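Local coordinates for protein eEF1A lysine and N-terminal methyltransferase (Homo sapiens, PDB 5WCJ) that methylates the translation elongation factor eEF1A at its N-terminal glycine through the C-terminal methyltransferase domain, and at a lysine through its N-terminal part, at residues A[57-60]-A[61-65]. Residues are numbered along the deposited sequence; the frame is centred on the assembly and turned at random.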
loop_
_atom_site.group_PDB
_atom_site.type_symbol
_atom_site.label_atom_id
_atom_site.label_comp_id
_atom_site.label_asym_id
_atom_site.label_seq_id
_atom_site.Cartn_x
_atom_site.Cartn_y
_atom_site.Cartn_z
ATOM N N PRO A 57 1.718 7.207 3.369
ATOM C CA PRO A 57 2.574 7.550 2.234
ATOM C C PRO A 57 3.731 8.502 2.622
ATOM O O PRO A 57 4.814 8.437 2.033
ATOM C CB PRO A 57 1.600 8.226 1.247
ATOM C CG PRO A 57 0.414 8.632 2.057
ATOM C CD PRO A 57 0.322 7.658 3.168
ATOM N N LEU A 58 3.508 9.372 3.600
ATOM C CA LEU A 58 4.592 10.276 4.062
ATOM C C LEU A 58 5.746 9.507 4.691
ATOM O O LEU A 58 6.936 9.853 4.464
ATOM C CB LEU A 58 4.082 11.313 5.038
ATOM C CG LEU A 58 5.034 12.452 5.408
ATOM C CD1 LEU A 58 5.511 13.183 4.165
ATOM C CD2 LEU A 58 4.309 13.395 6.356
ATOM N N PHE A 59 5.414 8.452 5.424
ATOM C CA PHE A 59 6.451 7.607 6.025
ATOM C C PHE A 59 7.297 6.942 4.943
ATOM O O PHE A 59 8.531 6.947 5.022
ATOM C CB PHE A 59 5.869 6.541 6.939
ATOM C CG PHE A 59 6.915 5.691 7.616
ATOM C CD1 PHE A 59 7.472 4.579 6.972
ATOM C CD2 PHE A 59 7.345 6.006 8.900
ATOM C CE1 PHE A 59 8.438 3.786 7.608
ATOM C CE2 PHE A 59 8.301 5.216 9.536
ATOM C CZ PHE A 59 8.847 4.112 8.889
ATOM N N VAL A 60 6.647 6.387 3.926
ATOM C CA VAL A 60 7.368 5.676 2.867
ATOM C C VAL A 60 8.228 6.688 2.095
ATOM O O VAL A 60 9.396 6.432 1.824
ATOM C CB VAL A 60 6.393 4.912 1.938
ATOM C CG1 VAL A 60 7.098 4.322 0.732
ATOM C CG2 VAL A 60 5.677 3.815 2.744
ATOM N N HIS A 61 7.647 7.827 1.745
ATOM C CA HIS A 61 8.371 8.884 1.022
ATOM C C HIS A 61 9.622 9.285 1.781
ATOM O O HIS A 61 10.690 9.380 1.202
ATOM C CB HIS A 61 7.475 10.102 0.844
ATOM C CG HIS A 61 8.168 11.288 0.256
ATOM N ND1 HIS A 61 8.345 11.446 -1.102
ATOM C CD2 HIS A 61 8.710 12.384 0.841
ATOM C CE1 HIS A 61 8.970 12.591 -1.331
ATOM N NE2 HIS A 61 9.206 13.178 -0.168
ATOM N N ASP A 62 9.479 9.499 3.079
ATOM C CA ASP A 62 10.593 9.978 3.941
ATOM C C ASP A 62 11.654 8.926 4.236
ATOM O O ASP A 62 12.830 9.270 4.397
ATOM C CB ASP A 62 10.056 10.512 5.279
ATOM C CG ASP A 62 9.343 11.865 5.148
ATOM O OD1 ASP A 62 9.450 12.536 4.099
ATOM O OD2 ASP A 62 8.686 12.262 6.127
ATOM N N HIS A 63 11.263 7.655 4.341
ATOM C CA HIS A 63 12.205 6.596 4.707
ATOM C C HIS A 63 12.783 5.834 3.510
ATOM O O HIS A 63 13.821 5.186 3.644
ATOM C CB HIS A 63 11.565 5.629 5.705
ATOM C CG HIS A 63 11.485 6.186 7.084
ATOM N ND1 HIS A 63 10.497 7.068 7.476
ATOM C CD2 HIS A 63 12.311 6.043 8.148
ATOM C CE1 HIS A 63 10.701 7.418 8.735
ATOM N NE2 HIS A 63 11.791 6.804 9.165
ATOM N N PHE A 64 12.101 5.889 2.368
ATOM C CA PHE A 64 12.563 5.239 1.156
ATOM C C PHE A 64 12.829 6.318 0.098
ATOM O O PHE A 64 11.955 6.639 -0.718
ATOM C CB PHE A 64 11.524 4.207 0.670
ATOM C CG PHE A 64 11.295 3.065 1.630
ATOM C CD1 PHE A 64 10.513 3.233 2.762
ATOM C CD2 PHE A 64 11.843 1.812 1.388
ATOM C CE1 PHE A 64 10.294 2.192 3.643
ATOM C CE2 PHE A 64 11.617 0.755 2.262
ATOM C CZ PHE A 64 10.857 0.949 3.404
ATOM N N PRO A 65 14.055 6.877 0.072
ATOM C CA PRO A 65 14.322 8.017 -0.823
ATOM C C PRO A 65 14.166 7.757 -2.337
ATOM O O PRO A 65 14.007 8.701 -3.107
ATOM C CB PRO A 65 15.769 8.427 -0.455
ATOM C CG PRO A 65 16.361 7.223 0.170
ATOM C CD PRO A 65 15.241 6.529 0.892
#
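The imidazole of His-63 lies across one face of the Phe-59 phenyl ring in an offset stack, centroids 3.9 Å apart and planes 15° from parallel. Its ND1 sits above the middle of the phenyl ring, while Phe-59 CE2 and His-63 CE1 meet at 3.4 Å. With CG of Phe-59 anti to the backbone nitrogen (chi1 -178°), the ring swings along the helix to meet His-63. The imidazole is also held at its edge: His-63 ND1 donates to Phe-59 O, nearly in the imidazole plane, at 3.1 Å. Phe-59 O also accepts His-63 N at 2.9 Å, the two donors arriving from opposite faces of the carbonyl plane. Replacing His-63 by an alanine is likely to strip this phenyl face of its stacking partner and cost Phe-59 O its side-chain donor. These are the last turns of helix 55-63, which links strands 44-49 and 67-73 in a right-handed beta-alpha-beta crossover of the C-terminal, Rossmann-like methyltransferase domain. Where the helix ends, Val-60 O accepts Phe-64 N at 2.8 Å and lies in plane at the edge of the Phe-64 ring. Val-60 CG1 approaches Phe-64 CD1 at 4.1 Å, and Leu-39, Leu-40 and Leu-225 pack against Phe-64. One turn earlier, His-61 N bonds to Pro-57 O (167°) with His-61 CB 3.4 Å from that oxygen, and the His-61 side chain touches Met-94 and Ser-91.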